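Hypothetical conserved protein TTC0263 (Thermus thermophilus, PDB 2PL2) is of unknown function but belongs to the tetratricopeptide repeat family, whose stacked antiparallel helix pairs commonly serve as scaffolds for binding other proteins. Local coordinates at residues 78-83 with 101-106; 84-89 with 97-102; 122-127 with 141-146. All coordinates share one frame; numbering follows the deposited sequence.

Contact 1: 78-83 with 101-106; sequences VLSEAY and EQALSV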
ATOM      1  N   VAL A  78     -14.421   1.793   8.386  1.00 30.45           N
ATOM      2  CA  VAL A  78     -13.160   1.195   8.812  1.00 32.29           C
ATOM      3  C   VAL A  78     -13.283  -0.326   8.775  1.00 33.29           C
ATOM      4  O   VAL A  78     -12.538  -1.007   8.079  1.00 34.54           O
ATOM      5  CB  VAL A  78     -12.807   1.651  10.240  1.00 32.69           C
ATOM      6  CG1 VAL A  78     -11.670   0.823  10.792  1.00 34.13           C
ATOM      7  CG2 VAL A  78     -12.434   3.126  10.225  1.00 33.63           C
ATOM      8  N   LEU A  79     -14.253  -0.839   9.516  1.00 33.37           N
ATOM      9  CA  LEU A  79     -14.531  -2.266   9.595  1.00 33.27           C
ATOM     10  C   LEU A  79     -14.726  -2.870   8.204  1.00 32.17           C
ATOM     11  O   LEU A  79     -14.261  -3.967   7.919  1.00 32.20           O
ATOM     12  CB  LEU A  79     -15.788  -2.465  10.455  1.00 33.93           C
ATOM     13  CG  LEU A  79     -16.261  -3.841  10.916  1.00 33.09           C
ATOM     14  CD1 LEU A  79     -15.144  -4.565  11.639  1.00 33.42           C
ATOM     15  CD2 LEU A  79     -17.453  -3.651  11.842  1.00 31.80           C
ATOM     16  N   SER A  80     -15.419  -2.138   7.346  1.00 33.68           N
ATOM     17  CA  SER A  80     -15.690  -2.569   5.981  1.00 33.98           C
ATOM     18  C   SER A  80     -14.424  -2.774   5.148  1.00 35.36           C
ATOM     19  O   SER A  80     -14.277  -3.790   4.463  1.00 36.33           O
ATOM     20  CB  SER A  80     -16.580  -1.540   5.294  1.00 32.83           C
ATOM     21  OG  SER A  80     -16.649  -1.797   3.909  1.00 33.30           O
ATOM     22  N   GLU A  81     -13.520  -1.799   5.191  1.00 35.63           N
ATOM     23  CA  GLU A  81     -12.275  -1.882   4.433  1.00 36.67           C
ATOM     24  C   GLU A  81     -11.356  -2.953   5.012  1.00 38.01           C
ATOM     25  O   GLU A  81     -10.611  -3.609   4.286  1.00 39.30           O
ATOM     26  CB  GLU A  81     -11.568  -0.526   4.442  1.00 37.34           C
ATOM     27  CG  GLU A  81     -12.180   0.485   3.492  1.00 38.19           C
ATOM     28  CD  GLU A  81     -12.237   1.878   4.083  1.00 40.40           C
ATOM     29  OE1 GLU A  81     -11.240   2.276   4.729  1.00 40.48           O
ATOM     30  OE2 GLU A  81     -13.271   2.576   3.895  1.00 40.12           O
ATOM     31  N   ALA A  82     -11.421  -3.130   6.326  1.00 36.95           N
ATOM     32  CA  ALA A  82     -10.613  -4.123   7.005  1.00 35.04           C
ATOM     33  C   ALA A  82     -10.934  -5.526   6.496  1.00 34.93           C
ATOM     34  O   ALA A  82     -10.024  -6.336   6.300  1.00 34.37           O
ATOM     35  CB  ALA A  82     -10.837  -4.033   8.504  1.00 35.10           C
ATOM     36  N   TYR A  83     -12.214  -5.814   6.269  1.00 35.35           N
ATOM     37  CA  TYR A  83     -12.596  -7.135   5.769  1.00 37.66           C
ATOM     38  C   TYR A  83     -12.103  -7.365   4.343  1.00 39.51           C
ATOM     39  O   TYR A  83     -11.769  -8.495   3.966  1.00 41.31           O
ATOM     40  CB  TYR A  83     -14.116  -7.335   5.817  1.00 37.33           C
ATOM     41  CG  TYR A  83     -14.634  -7.608   7.207  1.00 38.85           C
ATOM     42  CD1 TYR A  83     -14.158  -8.696   7.948  1.00 37.47           C
ATOM     43  CD2 TYR A  83     -15.564  -6.757   7.804  1.00 37.09           C
ATOM     44  CE1 TYR A  83     -14.587  -8.917   9.248  1.00 37.68           C
ATOM     45  CE2 TYR A  83     -15.997  -6.971   9.102  1.00 37.34           C
ATOM     46  CZ  TYR A  83     -15.508  -8.052   9.819  1.00 37.76           C
ATOM     47  OH  TYR A  83     -15.924  -8.253  11.114  1.00 37.82           O
ATOM     48  N   GLU A 101     -18.387 -11.038   2.397  1.00 37.79           N
ATOM     49  CA  GLU A 101     -19.788 -11.151   2.791  1.00 37.15           C
ATOM     50  C   GLU A 101     -20.012 -10.288   4.032  1.00 34.58           C
ATOM     51  O   GLU A 101     -21.044  -9.617   4.151  1.00 34.84           O
ATOM     52  CB  GLU A 101     -20.115 -12.607   3.106  1.00 42.03           C
ATOM     53  CG  GLU A 101     -21.544 -13.011   2.820  1.00 46.79           C
ATOM     54  CD  GLU A 101     -21.787 -13.261   1.348  1.00 50.07           C
ATOM     55  OE1 GLU A 101     -20.946 -13.952   0.719  1.00 51.89           O
ATOM     56  OE2 GLU A 101     -22.823 -12.780   0.827  1.00 50.45           O
ATOM     57  N   GLN A 102     -19.034 -10.300   4.942  1.00 31.35           N
ATOM     58  CA  GLN A 102     -19.110  -9.503   6.170  1.00 31.73           C
ATOM     59  C   GLN A 102     -19.048  -8.022   5.847  1.00 31.22           C
ATOM     60  O   GLN A 102     -19.713  -7.205   6.496  1.00 30.57           O
ATOM     61  CB  GLN A 102     -17.962  -9.849   7.132  1.00 31.78           C
ATOM     62  CG  GLN A 102     -17.967 -11.284   7.627  1.00 31.38           C
ATOM     63  CD  GLN A 102     -17.019 -11.498   8.800  1.00 31.79           C
ATOM     64  OE1 GLN A 102     -17.274 -11.028   9.912  1.00 32.58           O
ATOM     65  NE2 GLN A 102     -15.920 -12.199   8.556  1.00 31.46           N
ATOM     66  N   ALA A 103     -18.230  -7.686   4.851  1.00 32.94           N
ATOM     67  CA  ALA A 103     -18.069  -6.301   4.415  1.00 32.99           C
ATOM     68  C   ALA A 103     -19.380  -5.793   3.831  1.00 32.37           C
ATOM     69  O   ALA A 103     -19.756  -4.648   4.059  1.00 32.64           O
ATOM     70  CB  ALA A 103     -16.936  -6.190   3.385  1.00 32.56           C
ATOM     71  N   LEU A 104     -20.079  -6.647   3.088  1.00 32.67           N
ATOM     72  CA  LEU A 104     -21.364  -6.274   2.501  1.00 34.04           C
ATOM     73  C   LEU A 104     -22.382  -6.068   3.602  1.00 34.79           C
ATOM     74  O   LEU A 104     -23.209  -5.155   3.547  1.00 36.85           O
ATOM     75  CB  LEU A 104     -21.894  -7.371   1.586  1.00 35.29           C
ATOM     76  CG  LEU A 104     -21.480  -7.411   0.120  1.00 38.69           C
ATOM     77  CD1 LEU A 104     -22.359  -8.430  -0.595  1.00 37.99           C
ATOM     78  CD2 LEU A 104     -21.655  -6.037  -0.517  1.00 39.00           C
ATOM     79  N   SER A 105     -22.323  -6.938   4.601  1.00 32.72           N
ATOM     80  CA  SER A 105     -23.249  -6.877   5.713  1.00 31.28           C
ATOM     81  C   SER A 105     -23.081  -5.604   6.517  1.00 28.70           C
ATOM     82  O   SER A 105     -24.053  -4.920   6.827  1.00 28.79           O
ATOM     83  CB  SER A 105     -23.051  -8.099   6.615  1.00 34.36           C
ATOM     84  OG  SER A 105     -24.041  -8.153   7.625  1.00 36.43           O
ATOM     85  N   VAL A 106     -21.843  -5.281   6.852  1.00 26.88           N
ATOM     86  CA  VAL A 106     -21.563  -4.090   7.642  1.00 25.84           C
ATOM     87  C   VAL A 106     -21.896  -2.812   6.870  1.00 26.52           C
ATOM     88  O   VAL A 106     -22.361  -1.823   7.438  1.00 26.38           O
ATOM     89  CB  VAL A 106     -20.078  -4.083   8.082  1.00 24.19           C
ATOM     90  CG1 VAL A 106     -19.775  -2.833   8.853  1.00 24.83           C
ATOM     91  CG2 VAL A 106     -19.780  -5.318   8.947  1.00 23.12           C
TER
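Q102 lies over one face of the Y83 ring. Its CB sits above the middle of the ring, 3.8 Å from the ring centroid and 3° off the normal, which makes a CH-pi contact. Beyond CB the extended chain passes the CE1 side of the ring and brings the amide near CE1 and the phenol oxygen. The amide plane is tilted 41° from the ring plane, so the two flat groups do not stack. OE1 of Q102 ends 3.3 Å from OH of Y83, and NE2 lies near CE1. Y83 has CG beside its backbone N and anti to the carbonyl carbon (chi1 -76°), which lays the ring under CB of Q102.

A103 follows, where the backbones come nearest: its CA is 4.7 Å from CA of S80. The small methyl permits this. CB of A103 rests 3.7 Å from the S80 carbonyl O and also meets CB of Y83. The two helices run antiparallel as a hairpin, with axes 8.3 Å apart here, the paired-helix arrangement of tetratricopeptide repeats. L104 leaves this interface and packs on V127 and Y128 of helix 118-130.

One turn after Q102, V106 uses both methyls. CG1 meets CD2 of L79 at 3.9 Å. CG2 reaches the same CD2 and, at 4.1 Å, CE2 of Y83, approaching that ring obliquely. L79 and Y83 also pack on L59 of helix 55-68.

Contact 2: 84-89 with 97-102; sequences VALYRQ and KGYLEQ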
ATOM      1  N   VAL A  84     -12.073  -6.300   3.545  1.00 40.82           N
ATOM      2  CA  VAL A  84     -11.596  -6.397   2.168  1.00 40.50           C
ATOM      3  C   VAL A  84     -10.097  -6.712   2.156  1.00 40.25           C
ATOM      4  O   VAL A  84      -9.637  -7.533   1.369  1.00 40.06           O
ATOM      5  CB  VAL A  84     -11.846  -5.079   1.379  1.00 40.61           C
ATOM      6  CG1 VAL A  84     -11.146  -5.141   0.035  1.00 39.18           C
ATOM      7  CG2 VAL A  84     -13.349  -4.856   1.185  1.00 38.38           C
ATOM      8  N   ALA A  85      -9.340  -6.059   3.028  1.00 39.26           N
ATOM      9  CA  ALA A  85      -7.911  -6.301   3.088  1.00 40.62           C
ATOM     10  C   ALA A  85      -7.709  -7.779   3.384  1.00 42.21           C
ATOM     11  O   ALA A  85      -6.908  -8.451   2.736  1.00 42.55           O
ATOM     12  CB  ALA A  85      -7.274  -5.443   4.182  1.00 39.91           C
ATOM     13  N   LEU A  86      -8.456  -8.275   4.367  1.00 43.68           N
ATOM     14  CA  LEU A  86      -8.406  -9.677   4.771  1.00 43.15           C
ATOM     15  C   LEU A  86      -8.811 -10.595   3.614  1.00 45.39           C
ATOM     16  O   LEU A  86      -8.393 -11.751   3.560  1.00 45.07           O
ATOM     17  CB  LEU A  86      -9.346  -9.913   5.950  1.00 41.12           C
ATOM     18  CG  LEU A  86      -8.985  -9.312   7.307  1.00 41.17           C
ATOM     19  CD1 LEU A  86     -10.204  -9.331   8.225  1.00 38.57           C
ATOM     20  CD2 LEU A  86      -7.842 -10.105   7.910  1.00 39.99           C
ATOM     21  N   TYR A  87      -9.636 -10.083   2.703  1.00 47.87           N
ATOM     22  CA  TYR A  87     -10.087 -10.851   1.543  1.00 51.69           C
ATOM     23  C   TYR A  87      -8.987 -11.023   0.505  1.00 52.87           C
ATOM     24  O   TYR A  87      -8.874 -12.077  -0.115  1.00 52.07           O
ATOM     25  CB  TYR A  87     -11.273 -10.174   0.859  1.00 54.55           C
ATOM     26  CG  TYR A  87     -11.409 -10.589  -0.596  1.00 57.97           C
ATOM     27  CD1 TYR A  87     -11.837 -11.869  -0.934  1.00 58.43           C
ATOM     28  CD2 TYR A  87     -11.031  -9.721  -1.631  1.00 58.21           C
ATOM     29  CE1 TYR A  87     -11.891 -12.280  -2.265  1.00 59.36           C
ATOM     30  CE2 TYR A  87     -11.079 -10.120  -2.959  1.00 57.74           C
ATOM     31  CZ  TYR A  87     -11.505 -11.404  -3.270  1.00 59.87           C
ATOM     32  OH  TYR A  87     -11.554 -11.829  -4.581  1.00 61.43           O
ATOM     33  N   ARG A  88      -8.207  -9.969   0.287  1.00 54.82           N
ATOM     34  CA  ARG A  88      -7.123 -10.026  -0.678  1.00 56.76           C
ATOM     35  C   ARG A  88      -6.091 -10.991  -0.123  1.00 58.41           C
ATOM     36  O   ARG A  88      -5.525 -11.808  -0.852  1.00 59.33           O
ATOM     37  CB  ARG A  88      -6.501  -8.638  -0.867  1.00 56.60           C
ATOM     38  CG  ARG A  88      -7.465  -7.591  -1.409  1.00 56.19           C
ATOM     39  CD  ARG A  88      -6.784  -6.240  -1.617  1.00 57.44           C
ATOM     40  NE  ARG A  88      -7.696  -5.234  -2.163  1.00 57.54           N
ATOM     41  CZ  ARG A  88      -8.285  -5.317  -3.354  1.00 57.46           C
ATOM     42  NH1 ARG A  88      -8.060  -6.365  -4.140  1.00 56.23           N
ATOM     43  NH2 ARG A  88      -9.100  -4.351  -3.761  1.00 55.83           N
ATOM     44  N   GLN A  89      -5.872 -10.889   1.186  1.00 59.18           N
ATOM     45  CA  GLN A  89      -4.922 -11.727   1.912  1.00 60.00           C
ATOM     46  C   GLN A  89      -5.527 -13.112   2.164  1.00 62.28           C
ATOM     47  O   GLN A  89      -4.919 -13.960   2.815  1.00 62.75           O
ATOM     48  CB  GLN A  89      -4.567 -11.037   3.235  1.00 57.98           C
ATOM     49  CG  GLN A  89      -3.812 -11.868   4.247  1.00 57.84           C
ATOM     50  CD  GLN A  89      -4.532 -11.920   5.585  1.00 58.01           C
ATOM     51  OE1 GLN A  89      -5.600 -12.517   5.700  1.00 57.00           O
ATOM     52  NE2 GLN A  89      -3.956 -11.282   6.598  1.00 57.51           N
ATOM     53  N   LYS A  97     -14.388 -15.127   0.473  1.00 44.79           N
ATOM     54  CA  LYS A  97     -15.782 -14.756   0.272  1.00 44.28           C
ATOM     55  C   LYS A  97     -16.458 -14.368   1.575  1.00 42.54           C
ATOM     56  O   LYS A  97     -17.192 -13.383   1.627  1.00 43.47           O
ATOM     57  CB  LYS A  97     -16.567 -15.900  -0.371  1.00 46.15           C
ATOM     58  CG  LYS A  97     -18.063 -15.619  -0.439  1.00 49.52           C
ATOM     59  CD  LYS A  97     -18.797 -16.593  -1.351  1.00 51.14           C
ATOM     60  CE  LYS A  97     -20.255 -16.179  -1.508  1.00 53.82           C
ATOM     61  NZ  LYS A  97     -20.966 -16.981  -2.542  1.00 55.02           N
ATOM     62  N   GLY A  98     -16.214 -15.147   2.624  1.00 40.25           N
ATOM     63  CA  GLY A  98     -16.820 -14.851   3.911  1.00 36.34           C
ATOM     64  C   GLY A  98     -16.553 -13.422   4.334  1.00 34.61           C
ATOM     65  O   GLY A  98     -17.484 -12.674   4.643  1.00 33.53           O
ATOM     66  N   TYR A  99     -15.276 -13.048   4.343  1.00 34.40           N
ATOM     67  CA  TYR A  99     -14.860 -11.698   4.717  1.00 34.54           C
ATOM     68  C   TYR A  99     -15.588 -10.625   3.884  1.00 35.19           C
ATOM     69  O   TYR A  99     -16.014  -9.598   4.405  1.00 35.01           O
ATOM     70  CB  TYR A  99     -13.351 -11.543   4.517  1.00 34.22           C
ATOM     71  CG  TYR A  99     -12.471 -12.394   5.418  1.00 35.01           C
ATOM     72  CD1 TYR A  99     -12.451 -12.205   6.801  1.00 34.61           C
ATOM     73  CD2 TYR A  99     -11.612 -13.352   4.878  1.00 35.44           C
ATOM     74  CE1 TYR A  99     -11.598 -12.952   7.619  1.00 34.02           C
ATOM     75  CE2 TYR A  99     -10.761 -14.097   5.682  1.00 34.86           C
ATOM     76  CZ  TYR A  99     -10.759 -13.895   7.052  1.00 35.40           C
ATOM     77  OH  TYR A  99      -9.939 -14.661   7.846  1.00 35.05           O
ATOM     78  N   LEU A 100     -15.719 -10.879   2.585  1.00 35.61           N
ATOM     79  CA  LEU A 100     -16.376  -9.961   1.665  1.00 36.80           C
ATOM     80  C   LEU A 100     -17.843  -9.886   2.024  1.00 37.02           C
ATOM     81  O   LEU A 100     -18.468  -8.823   1.958  1.00 36.60           O
ATOM     82  CB  LEU A 100     -16.222 -10.472   0.227  1.00 38.06           C
ATOM     83  CG  LEU A 100     -15.391  -9.703  -0.811  1.00 37.49           C
ATOM     84  CD1 LEU A 100     -14.183  -9.036  -0.177  1.00 36.08           C
ATOM     85  CD2 LEU A 100     -14.970 -10.689  -1.911  1.00 35.42           C
ATOM     86  N   GLU A 101     -18.387 -11.038   2.397  1.00 37.79           N
ATOM     87  CA  GLU A 101     -19.788 -11.151   2.791  1.00 37.15           C
ATOM     88  C   GLU A 101     -20.012 -10.288   4.032  1.00 34.58           C
ATOM     89  O   GLU A 101     -21.044  -9.617   4.151  1.00 34.84           O
ATOM     90  CB  GLU A 101     -20.115 -12.607   3.106  1.00 42.03           C
ATOM     91  CG  GLU A 101     -21.544 -13.011   2.820  1.00 46.79           C
ATOM     92  CD  GLU A 101     -21.787 -13.261   1.348  1.00 50.07           C
ATOM     93  OE1 GLU A 101     -20.946 -13.952   0.719  1.00 51.89           O
ATOM     94  OE2 GLU A 101     -22.823 -12.780   0.827  1.00 50.45           O
ATOM     95  N   GLN A 102     -19.034 -10.300   4.942  1.00 31.35           N
ATOM     96  CA  GLN A 102     -19.110  -9.503   6.170  1.00 31.73           C
ATOM     97  C   GLN A 102     -19.048  -8.022   5.847  1.00 31.22           C
ATOM     98  O   GLN A 102     -19.713  -7.205   6.496  1.00 30.57           O
ATOM     99  CB  GLN A 102     -17.962  -9.849   7.132  1.00 31.78           C
ATOM    100  CG  GLN A 102     -17.967 -11.284   7.627  1.00 31.38           C
ATOM    101  CD  GLN A 102     -17.019 -11.498   8.800  1.00 31.79           C
ATOM    102  OE1 GLN A 102     -17.274 -11.028   9.912  1.00 32.58           O
ATOM    103  NE2 GLN A 102     -15.920 -12.199   8.556  1.00 31.46           N
TER
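Y99 presents a ring face to L86. CB of L86 stands over the ring centre, 4.0 Å from the centroid and 11° off the normal, a CH-pi contact. L86 crosses the ring at about a right angle, and its CD1 meets CD1 of Y99 at 3.9 Å. The backbone O of L86 lies 3.8 Å from CD2 of the same ring. The phenol oxygen of Y99 is hydrogen-bonded to NE of R95, one turn back on its own helix, which anchors the far end of the ring.

Y87 and L100 form the other half of the contact. CD2 of L100 sits over one face of the Y87 ring, 3.5 Å from the centroid and displaced toward the rim. CD1 of L100 is turned to CG and CB of Y87. With CG anti to the backbone N (chi1 157°), the Y87 ring turns this face to L100. At the ring edge the backbone N of K97 lies near the ring plane, 4.4 Å from CD1.

The axes of the two antiparallel segments come within 8.1 Å near the turn of a helical hairpin in this tetratricopeptide repeat fold. L130 of helix 118-130 packs on V84, Y87 and L100. At the C-terminal end of helix 73-88, R88 packs on L52 and Q89 on G53 of the second subunit.

Contact 3: 122-127 with 141-146; sequences LQRGLV and LKQALA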
ATOM      1  N   LEU A 122     -19.842   3.601  -2.667  1.00 28.58           N
ATOM      2  CA  LEU A 122     -18.590   3.395  -3.369  1.00 29.38           C
ATOM      3  C   LEU A 122     -17.992   2.082  -2.890  1.00 30.64           C
ATOM      4  O   LEU A 122     -17.628   1.213  -3.699  1.00 29.48           O
ATOM      5  CB  LEU A 122     -17.616   4.546  -3.086  1.00 29.24           C
ATOM      6  CG  LEU A 122     -16.186   4.286  -3.601  1.00 30.20           C
ATOM      7  CD1 LEU A 122     -16.240   3.915  -5.090  1.00 29.71           C
ATOM      8  CD2 LEU A 122     -15.283   5.490  -3.347  1.00 28.72           C
ATOM      9  N   GLN A 123     -17.899   1.941  -1.567  1.00 33.14           N
ATOM     10  CA  GLN A 123     -17.359   0.728  -0.963  1.00 34.72           C
ATOM     11  C   GLN A 123     -18.219  -0.474  -1.317  1.00 34.71           C
ATOM     12  O   GLN A 123     -17.704  -1.550  -1.612  1.00 34.32           O
ATOM     13  CB  GLN A 123     -17.297   0.864   0.559  1.00 38.04           C
ATOM     14  CG  GLN A 123     -15.908   1.142   1.110  1.00 43.67           C
ATOM     15  CD  GLN A 123     -14.892   0.093   0.693  1.00 45.01           C
ATOM     16  OE1 GLN A 123     -15.127  -1.104   0.846  1.00 46.64           O
ATOM     17  NE2 GLN A 123     -13.754   0.540   0.169  1.00 45.31           N
ATOM     18  N   ARG A 124     -19.532  -0.297  -1.285  1.00 34.49           N
ATOM     19  CA  ARG A 124     -20.419  -1.398  -1.601  1.00 36.48           C
ATOM     20  C   ARG A 124     -20.147  -1.881  -3.017  1.00 36.17           C
ATOM     21  O   ARG A 124     -20.133  -3.086  -3.269  1.00 38.83           O
ATOM     22  CB  ARG A 124     -21.882  -0.969  -1.449  1.00 39.19           C
ATOM     23  CG  ARG A 124     -22.865  -2.134  -1.403  1.00 41.07           C
ATOM     24  CD  ARG A 124     -24.294  -1.656  -1.134  1.00 46.11           C
ATOM     25  NE  ARG A 124     -24.823  -0.831  -2.222  1.00 48.58           N
ATOM     26  CZ  ARG A 124     -25.996  -0.209  -2.176  1.00 48.80           C
ATOM     27  NH1 ARG A 124     -26.756  -0.324  -1.094  1.00 48.57           N
ATOM     28  NH2 ARG A 124     -26.409   0.527  -3.199  1.00 47.45           N
ATOM     29  N   GLY A 125     -19.918  -0.948  -3.939  1.00 35.15           N
ATOM     30  CA  GLY A 125     -19.643  -1.325  -5.318  1.00 35.38           C
ATOM     31  C   GLY A 125     -18.315  -2.049  -5.455  1.00 35.48           C
ATOM     32  O   GLY A 125     -18.196  -3.038  -6.175  1.00 35.88           O
ATOM     33  N   LEU A 126     -17.308  -1.555  -4.743  1.00 36.05           N
ATOM     34  CA  LEU A 126     -15.983  -2.156  -4.765  1.00 36.78           C
ATOM     35  C   LEU A 126     -16.054  -3.568  -4.193  1.00 37.04           C
ATOM     36  O   LEU A 126     -15.292  -4.450  -4.596  1.00 38.24           O
ATOM     37  CB  LEU A 126     -15.016  -1.305  -3.942  1.00 38.03           C
ATOM     38  CG  LEU A 126     -13.514  -1.597  -4.059  1.00 41.20           C
ATOM     39  CD1 LEU A 126     -12.733  -0.545  -3.262  1.00 41.18           C
ATOM     40  CD2 LEU A 126     -13.203  -2.998  -3.545  1.00 42.70           C
ATOM     41  N   VAL A 127     -16.976  -3.782  -3.257  1.00 35.62           N
ATOM     42  CA  VAL A 127     -17.147  -5.088  -2.633  1.00 33.11           C
ATOM     43  C   VAL A 127     -17.873  -6.057  -3.560  1.00 32.81           C
ATOM     44  O   VAL A 127     -17.502  -7.231  -3.655  1.00 32.63           O
ATOM     45  CB  VAL A 127     -17.909  -4.970  -1.288  1.00 33.00           C
ATOM     46  CG1 VAL A 127     -18.212  -6.365  -0.728  1.00 29.74           C
ATOM     47  CG2 VAL A 127     -17.073  -4.173  -0.289  1.00 28.72           C
ATOM     48  N   LEU A 141     -22.022   1.849  -7.698  1.00 31.65           N
ATOM     49  CA  LEU A 141     -21.112   2.915  -8.095  1.00 31.41           C
ATOM     50  C   LEU A 141     -21.878   4.061  -8.741  1.00 31.34           C
ATOM     51  O   LEU A 141     -21.638   5.231  -8.432  1.00 29.09           O
ATOM     52  CB  LEU A 141     -20.034   2.379  -9.035  1.00 32.05           C
ATOM     53  CG  LEU A 141     -19.051   1.436  -8.333  1.00 33.32           C
ATOM     54  CD1 LEU A 141     -17.889   1.100  -9.266  1.00 33.00           C
ATOM     55  CD2 LEU A 141     -18.527   2.090  -7.063  1.00 30.55           C
ATOM     56  N   LYS A 142     -22.810   3.728  -9.629  1.00 33.37           N
ATOM     57  CA  LYS A 142     -23.615   4.758 -10.269  1.00 34.92           C
ATOM     58  C   LYS A 142     -24.372   5.465  -9.167  1.00 35.71           C
ATOM     59  O   LYS A 142     -24.528   6.688  -9.187  1.00 36.26           O
ATOM     60  CB  LYS A 142     -24.578   4.141 -11.283  1.00 34.40           C
ATOM     61  CG  LYS A 142     -23.852   3.655 -12.515  1.00 36.55           C
ATOM     62  CD  LYS A 142     -24.764   3.348 -13.675  1.00 38.12           C
ATOM     63  CE  LYS A 142     -23.923   3.012 -14.904  1.00 39.23           C
ATOM     64  NZ  LYS A 142     -24.728   2.690 -16.122  1.00 40.96           N
ATOM     65  N   GLN A 143     -24.817   4.687  -8.187  1.00 36.90           N
ATOM     66  CA  GLN A 143     -25.538   5.244  -7.055  1.00 36.93           C
ATOM     67  C   GLN A 143     -24.592   6.220  -6.370  1.00 35.07           C
ATOM     68  O   GLN A 143     -24.941   7.373  -6.130  1.00 35.28           O
ATOM     69  CB  GLN A 143     -25.943   4.128  -6.087  1.00 40.80           C
ATOM     70  CG  GLN A 143     -27.354   4.233  -5.550  1.00 43.92           C
ATOM     71  CD  GLN A 143     -27.647   5.579  -4.917  1.00 47.50           C
ATOM     72  OE1 GLN A 143     -27.657   6.610  -5.602  1.00 49.50           O
ATOM     73  NE2 GLN A 143     -27.901   5.582  -3.606  1.00 49.85           N
ATOM     74  N   ALA A 144     -23.378   5.752  -6.086  1.00 33.35           N
ATOM     75  CA  ALA A 144     -22.357   6.579  -5.439  1.00 33.73           C
ATOM     76  C   ALA A 144     -22.194   7.889  -6.187  1.00 32.73           C
ATOM     77  O   ALA A 144     -22.225   8.961  -5.595  1.00 31.66           O
ATOM     78  CB  ALA A 144     -21.021   5.837  -5.401  1.00 33.15           C
ATOM     79  N   LEU A 145     -22.024   7.776  -7.500  1.00 35.03           N
ATOM     80  CA  LEU A 145     -21.841   8.915  -8.401  1.00 34.74           C
ATOM     81  C   LEU A 145     -23.023   9.876  -8.380  1.00 34.40           C
ATOM     82  O   LEU A 145     -22.844  11.084  -8.376  1.00 34.85           O
ATOM     83  CB  LEU A 145     -21.622   8.385  -9.816  1.00 36.31           C
ATOM     84  CG  LEU A 145     -20.821   9.178 -10.841  1.00 36.32           C
ATOM     85  CD1 LEU A 145     -19.488   9.639 -10.268  1.00 37.05           C
ATOM     86  CD2 LEU A 145     -20.605   8.278 -12.034  1.00 36.35           C
ATOM     87  N   ALA A 146     -24.232   9.332  -8.362  1.00 35.91           N
ATOM     88  CA  ALA A 146     -25.447  10.145  -8.329  1.00 34.97           C
ATOM     89  C   ALA A 146     -25.451  11.038  -7.092  1.00 35.65           C
ATOM     90  O   ALA A 146     -26.004  12.138  -7.110  1.00 36.65           O
ATOM     91  CB  ALA A 146     -26.662   9.252  -8.333  1.00 33.13           C
TER
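L141 meets L122 and G125 with one branch of its side chain. Its CB is set back, with no atom of helix segment 122-127 within 4.2 Å. CG is anti to the carbonyl carbon, beside the backbone N (chi1 -69°), which carries the branch point to 4.1 Å from CA of G125. CD1 then turns off and makes no close contact with 122-127. CD2 does most of the touching. It meets CD1 of L122 at 3.5 Å and the backbone O of L122 at 3.6 Å, and comes 4.0 Å from CA of G125. That O already accepts the backbone hydrogen bond from N of L126. CD2 packs directly against the backbone at G125, which has no side chain there. The axes of the two segments are 8.3 Å apart.

A144 continues the contact one turn on. Its CB points at the start of segment 122-127 and lies 3.7 Å from N of L122. The contact is apolar in character, and no hydrogen bond crosses it. NH2 of R124 comes only loosely near CG of Q143, at 4.5 Å and obliquely; its NH1 makes a salt bridge with OE2 of E111.

The helices are antiparallel neighbours in the tetratricopeptide repeat array. L122 also packs on I153 and A156 of helix 151-164. Q123 and V127 pack on the preceding helices, 73-88 and 93-113.

Contacts 1 and 2 hold the same pair, helices 73-88 and 93-113. Contact 3 joins the next pair, 118-130 and 134-147. Contact 1 is the most buried; contacts 2 and 3 are partly buried, and contact 2 lies nearest the hairpin turn, farthest from the chain centre. Tyrosine faces dominate contacts 1 and 2, met by a glutamine CB in one and leucine carbons in the other. Contact 3 has no ring and relies on leucine, alanine and a glycine. The pairs are stitched together by V127, whose CG1 lies 3.5 Å from CD2 of L104, and by Q123, beside S80 and E81.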